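Local atomic coordinates of ATP-dependent CLP protease, putative (Plasmodium falciparum, PDB entry 2F6I), a protein that probably acts as a ClpP-type serine peptidase of family S14, whose catalytic domain, contained in this chain, cuts proteins into small peptides with ATP-dependent chaperone partners. Residues 111-116 / 159-164; 184-189 / 194-199. All coordinates share one frame; numbering follows the deposited sequence.

Contact 1 (111-116 / 159-164); sequences ASVILA and KLLYHY
Val113 and Leu161 meet through their methyl groups where helix 109-116 packs against helix 151-169. Both helices belong to the ClpP catalytic domain, and the contact is buried packing. CG2 of Val113 lies 3.5 Å from CD2 of Leu161, and the two side chains cross obliquely. Val113 has CG1 anti to the backbone N (chi1 179°), which puts CG2 beside that N and aims it at the leucine. Leu161 starts out along the flank of its helix. Its chi1 of -175° sends CG out beside the carbonyl carbon, and chi2 (167°) sets CD2 against the valine methyl. The other valine methyl, CG1, reaches Tyr164 more loosely, 4.5 Å from its CB. The tyrosine ring then leads away from helix 109-116, and its OH bonds to Asn128 ND2 of a second subunit. Within helix 151-169, His163 N and ND1 reach Lys159 O from opposite faces of its carbonyl plane, and the nearly straight ND1 bond probably holds the ring's rotation. Leu161 also packs on Ile82 and Tyr164 on Leu86, both of helix 82-94. The helices are joined here by buried methyl packing without a hydrogen bond, so shape rather than polarity sets the fit.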
loop_
_atom_site.group_PDB
_atom_site.type_symbol
_atom_site.label_atom_id
_atom_site.label_comp_id
_atom_site.label_asym_id
_atom_site.label_seq_id
_atom_site.Cartn_x
_atom_site.Cartn_y
_atom_site.Cartn_z
ATOM N N ALA C 111 -23.887 22.380 13.619
ATOM C CA ALA C 111 -24.542 22.952 12.451
ATOM C C ALA C 111 -25.967 23.319 12.854
ATOM O O ALA C 111 -26.481 24.377 12.486
ATOM C CB ALA C 111 -24.552 21.947 11.305
ATOM N N SER C 112 -26.592 22.434 13.625
ATOM C CA SER C 112 -27.950 22.649 14.108
ATOM C C SER C 112 -27.980 23.821 15.080
ATOM O O SER C 112 -28.903 24.634 15.056
ATOM C CB SER C 112 -28.470 21.391 14.806
ATOM O OG SER C 112 -28.670 20.337 13.879
ATOM N N VAL C 113 -26.964 23.906 15.934
ATOM C CA VAL C 113 -26.882 24.989 16.906
ATOM C C VAL C 113 -26.712 26.329 16.197
ATOM O O VAL C 113 -27.349 27.320 16.563
ATOM C CB VAL C 113 -25.703 24.788 17.874
ATOM C CG1 VAL C 113 -25.639 25.945 18.853
ATOM C CG2 VAL C 113 -25.861 23.468 18.619
ATOM N N ILE C 114 -25.849 26.358 15.185
ATOM C CA ILE C 114 -25.620 27.582 14.425
ATOM C C ILE C 114 -26.931 27.984 13.759
ATOM O O ILE C 114 -27.288 29.162 13.723
ATOM C CB ILE C 114 -24.537 27.377 13.344
ATOM C CG1 ILE C 114 -23.183 27.129 14.012
ATOM C CG2 ILE C 114 -24.468 28.594 12.433
ATOM C CD1 ILE C 114 -22.067 26.799 13.038
ATOM N N LEU C 115 -27.642 26.994 13.231
ATOM C CA LEU C 115 -28.925 27.235 12.585
ATOM C C LEU C 115 -29.865 27.897 13.592
ATOM O O LEU C 115 -30.528 28.886 13.283
ATOM C CB LEU C 115 -29.526 25.907 12.114
ATOM C CG LEU C 115 -30.980 25.888 11.629
ATOM C CD1 LEU C 115 -31.143 26.756 10.387
ATOM C CD2 LEU C 115 -31.384 24.450 11.335
ATOM N N ALA C 116 -29.894 27.349 14.804
ATOM C CA ALA C 116 -30.759 27.848 15.869
ATOM C C ALA C 116 -30.352 29.203 16.450
ATOM O O ALA C 116 -31.162 29.868 17.098
ATOM C CB ALA C 116 -30.843 26.813 16.983
ATOM N N LYS C 159 -21.754 19.143 26.793
ATOM C CA LYS C 159 -22.652 19.702 27.795
ATOM C C LYS C 159 -22.854 21.182 27.488
ATOM O O LYS C 159 -23.964 21.703 27.584
ATOM C CB LYS C 159 -22.062 19.527 29.187
ATOM N N LEU C 160 -21.772 21.852 27.108
ATOM C CA LEU C 160 -21.823 23.270 26.780
ATOM C C LEU C 160 -22.663 23.472 25.522
ATOM O O LEU C 160 -23.445 24.418 25.432
ATOM C CB LEU C 160 -20.405 23.809 26.572
ATOM C CG LEU C 160 -20.239 25.305 26.283
ATOM C CD1 LEU C 160 -20.912 26.123 27.375
ATOM C CD2 LEU C 160 -18.758 25.645 26.201
ATOM N N LEU C 161 -22.502 22.576 24.552
ATOM C CA LEU C 161 -23.266 22.662 23.315
ATOM C C LEU C 161 -24.741 22.567 23.692
ATOM O O LEU C 161 -25.564 23.353 23.224
ATOM C CB LEU C 161 -22.876 21.519 22.368
ATOM C CG LEU C 161 -23.474 21.471 20.953
ATOM C CD1 LEU C 161 -22.714 20.462 20.118
ATOM C CD2 LEU C 161 -24.950 21.104 21.002
ATOM N N TYR C 162 -25.064 21.604 24.551
ATOM C CA TYR C 162 -26.438 21.409 24.997
ATOM C C TYR C 162 -27.001 22.683 25.622
ATOM O O TYR C 162 -28.122 23.080 25.315
ATOM C CB TYR C 162 -26.526 20.256 26.007
ATOM C CG TYR C 162 -26.139 18.899 25.448
ATOM C CD1 TYR C 162 -26.428 18.559 24.125
ATOM C CD2 TYR C 162 -25.504 17.948 26.248
ATOM C CE1 TYR C 162 -26.092 17.305 23.611
ATOM C CE2 TYR C 162 -25.165 16.692 25.745
ATOM C CZ TYR C 162 -25.460 16.377 24.425
ATOM O OH TYR C 162 -25.112 15.144 23.914
ATOM N N HIS C 163 -26.223 23.325 26.492
ATOM C CA HIS C 163 -26.676 24.554 27.136
ATOM C C HIS C 163 -27.010 25.648 26.129
ATOM O O HIS C 163 -28.038 26.315 26.252
ATOM C CB HIS C 163 -25.627 25.074 28.124
ATOM C CG HIS C 163 -25.648 24.376 29.448
ATOM N ND1 HIS C 163 -25.169 23.096 29.623
ATOM C CD2 HIS C 163 -26.115 24.773 30.656
ATOM C CE1 HIS C 163 -25.342 22.732 30.882
ATOM N NE2 HIS C 163 -25.913 23.731 31.531
ATOM N N TYR C 164 -26.143 25.838 25.138
ATOM C CA TYR C 164 -26.380 26.856 24.124
ATOM C C TYR C 164 -27.622 26.544 23.303
ATOM O O TYR C 164 -28.395 27.444 22.972
ATOM C CB TYR C 164 -25.167 26.992 23.199
ATOM C CG TYR C 164 -24.056 27.838 23.775
ATOM C CD1 TYR C 164 -22.760 27.338 23.899
ATOM C CD2 TYR C 164 -24.302 29.145 24.202
ATOM C CE1 TYR C 164 -21.736 28.116 24.434
ATOM C CE2 TYR C 164 -23.286 29.932 24.739
ATOM C CZ TYR C 164 -22.007 29.412 24.852
ATOM O OH TYR C 164 -21.002 30.188 25.384
#

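Contact 2 (184-189 / 194-199); sequences YYMNAL and YGIIDE
Met186 and Tyr194 form a Met-aromatic contact between the 185-186 strand and the end of the helix that follows it, in the ClpP fold. The methionine side chain can be followed from CB, which points toward 194-199. Its CG is anti to the carbonyl carbon (chi1 -64°) and lies over one face of the Tyr184 ring, 3.3 Å above the plane and near the rim. SD comes next, 3.8 Å from Tyr194 CG and oblique to that ring. A bend at chi3 (-110°) then carries CE over the centre of the Tyr194 ring, a CH-pi contact 4.2 Å from the centroid. The same methyl touches Ile196 CD1 at 3.8 Å. Tyr194 CE1 sits at the edge of the Tyr184 ring, 4.4 Å from its CE2. Tyr194 OH is hydrogen-bonded to Asp179 OD2. After Tyr194 the helix ends in a Schellman motif at Gly195, where phi is positive (100°) and a CB would be jammed against Tyr194 O. At the start of this helix Asn187 is the N-cap, its OD1 accepting from Glu190 N. Strand 185-186 is tied to strand 130-132 by backbone bonds between Met186 and Ile131. Ile197 CD1 lies against the backbone O of Ala188, at 3.3 Å.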
loop_
_atom_site.group_PDB
_atom_site.type_symbol
_atom_site.label_atom_id
_atom_site.label_comp_id
_atom_site.label_asym_id
_atom_site.label_seq_id
_atom_site.Cartn_x
_atom_site.Cartn_y
_atom_site.Cartn_z
ATOM N N TYR C 184 -31.937 11.277 17.523
ATOM C CA TYR C 184 -33.257 11.730 17.115
ATOM C C TYR C 184 -33.224 12.626 15.873
ATOM O O TYR C 184 -32.593 13.686 15.872
ATOM C CB TYR C 184 -33.919 12.445 18.306
ATOM C CG TYR C 184 -35.251 13.103 18.031
ATOM C CD1 TYR C 184 -36.196 12.505 17.197
ATOM C CD2 TYR C 184 -35.580 14.315 18.636
ATOM C CE1 TYR C 184 -37.440 13.100 16.972
ATOM C CE2 TYR C 184 -36.819 14.918 18.424
ATOM C CZ TYR C 184 -37.744 14.307 17.589
ATOM O OH TYR C 184 -38.966 14.908 17.372
ATOM N N TYR C 185 -33.890 12.170 14.813
ATOM C CA TYR C 185 -33.989 12.908 13.553
ATOM C C TYR C 185 -35.334 13.616 13.502
ATOM O O TYR C 185 -36.373 12.998 13.737
ATOM C CB TYR C 185 -33.907 11.965 12.347
ATOM C CG TYR C 185 -32.526 11.452 12.029
ATOM C CD1 TYR C 185 -31.844 10.621 12.919
ATOM C CD2 TYR C 185 -31.897 11.797 10.831
ATOM C CE1 TYR C 185 -30.566 10.147 12.622
ATOM C CE2 TYR C 185 -30.623 11.328 10.527
ATOM C CZ TYR C 185 -29.964 10.506 11.425
ATOM O OH TYR C 185 -28.702 10.047 11.132
ATOM N N MET C 186 -35.317 14.905 13.188
ATOM C CA MET C 186 -36.552 15.677 13.101
ATOM C C MET C 186 -36.784 16.134 11.669
ATOM O O MET C 186 -35.844 16.245 10.890
ATOM C CB MET C 186 -36.469 16.922 13.992
ATOM C CG MET C 186 -36.349 16.649 15.473
ATOM S SD MET C 186 -36.010 18.164 16.399
ATOM C CE MET C 186 -34.318 17.894 16.905
ATOM N N ASN C 187 -38.041 16.382 11.319
ATOM C CA ASN C 187 -38.347 16.897 9.994
ATOM C C ASN C 187 -38.496 18.401 10.213
ATOM O O ASN C 187 -38.480 18.864 11.356
ATOM C CB ASN C 187 -39.640 16.294 9.428
ATOM C CG ASN C 187 -40.856 16.565 10.300
ATOM O OD1 ASN C 187 -41.080 17.688 10.752
ATOM N ND2 ASN C 187 -41.658 15.530 10.524
ATOM N N ALA C 188 -38.634 19.161 9.133
ATOM C CA ALA C 188 -38.759 20.613 9.232
ATOM C C ALA C 188 -39.719 21.073 10.330
ATOM O O ALA C 188 -39.346 21.859 11.205
ATOM C CB ALA C 188 -39.196 21.187 7.888
ATOM N N LEU C 189 -40.952 20.580 10.276
ATOM C CA LEU C 189 -41.972 20.951 11.247
ATOM C C LEU C 189 -41.598 20.595 12.684
ATOM O O LEU C 189 -41.760 21.409 13.596
ATOM C CB LEU C 189 -43.303 20.291 10.883
ATOM C CG LEU C 189 -44.487 20.679 11.773
ATOM C CD1 LEU C 189 -44.633 22.200 11.804
ATOM C CD2 LEU C 189 -45.759 20.022 11.249
ATOM N N TYR C 194 -39.725 22.209 18.064
ATOM C CA TYR C 194 -38.647 22.018 19.027
ATOM C C TYR C 194 -38.067 23.378 19.402
ATOM O O TYR C 194 -37.512 23.552 20.487
ATOM C CB TYR C 194 -37.550 21.147 18.417
ATOM C CG TYR C 194 -36.678 20.421 19.422
ATOM C CD1 TYR C 194 -37.075 19.198 19.962
ATOM C CD2 TYR C 194 -35.449 20.946 19.816
ATOM C CE1 TYR C 194 -36.268 18.513 20.865
ATOM C CE2 TYR C 194 -34.634 20.269 20.721
ATOM C CZ TYR C 194 -35.048 19.053 21.240
ATOM O OH TYR C 194 -34.235 18.373 22.119
ATOM N N GLY C 195 -38.193 24.341 18.493
ATOM C CA GLY C 195 -37.677 25.674 18.751
ATOM C C GLY C 195 -36.337 25.955 18.092
ATOM O O GLY C 195 -35.644 26.903 18.468
ATOM N N ILE C 196 -35.970 25.133 17.110
ATOM C CA ILE C 196 -34.707 25.301 16.393
ATOM C C ILE C 196 -34.859 26.313 15.261
ATOM O O ILE C 196 -33.967 27.123 15.021
ATOM C CB ILE C 196 -34.208 23.952 15.823
ATOM C CG1 ILE C 196 -33.828 23.021 16.977
ATOM C CG2 ILE C 196 -33.011 24.175 14.900
ATOM C CD1 ILE C 196 -33.462 21.616 16.549
ATOM N N ILE C 197 -35.986 26.257 14.565
ATOM C CA ILE C 197 -36.259 27.192 13.478
ATOM C C ILE C 197 -37.595 27.869 13.747
ATOM O O ILE C 197 -38.431 27.342 14.479
ATOM C CB ILE C 197 -36.334 26.483 12.107
ATOM C CG1 ILE C 197 -37.410 25.397 12.139
ATOM C CG2 ILE C 197 -34.973 25.906 11.748
ATOM C CD1 ILE C 197 -37.626 24.698 10.817
ATOM N N ASP C 198 -37.796 29.036 13.148
ATOM C CA ASP C 198 -39.032 29.778 13.344
ATOM C C ASP C 198 -40.120 29.385 12.354
ATOM O O ASP C 198 -41.299 29.354 12.705
ATOM C CB ASP C 198 -38.755 31.275 13.245
ATOM C CG ASP C 198 -37.648 31.718 14.176
ATOM O OD1 ASP C 198 -37.784 31.515 15.401
ATOM O OD2 ASP C 198 -36.640 32.263 13.685
ATOM N N GLU C 199 -39.736 29.081 11.119
ATOM C CA GLU C 199 -40.728 28.701 10.124
ATOM C C GLU C 199 -40.219 27.807 9.005
ATOM O O GLU C 199 -39.036 27.816 8.666
ATOM C CB GLU C 199 -41.371 29.955 9.525
ATOM C CG GLU C 199 -40.384 31.021 9.099
ATOM C CD GLU C 199 -41.072 32.282 8.609
ATOM O OE1 GLU C 199 -41.942 32.806 9.341
ATOM O OE2 GLU C 199 -40.742 32.753 7.497
#

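Contact 1 closes before contact 2 opens along the chain, and their centres lie 13 Å apart. They meet directly through helix 109-116. Leu115 CD2 packs 3.9 Å from CG2 of both Ile196 and Ile197, and Ala116 CB is 3.7 Å from Ile196 O. One helix thus faces helix 151-169 with Val113 and the 194-199 loop with Leu115 and Ala116. His134, the predicted active-site histidine, lies closer to contact 2 than to contact 1. The side chain of Tyr184 is about 6 Å from that of His134. The side chain of Leu161 is about 9 Å from that of His134. Tyr185, in segment 184-189, meets the His134 ring, with the planes at about 50°.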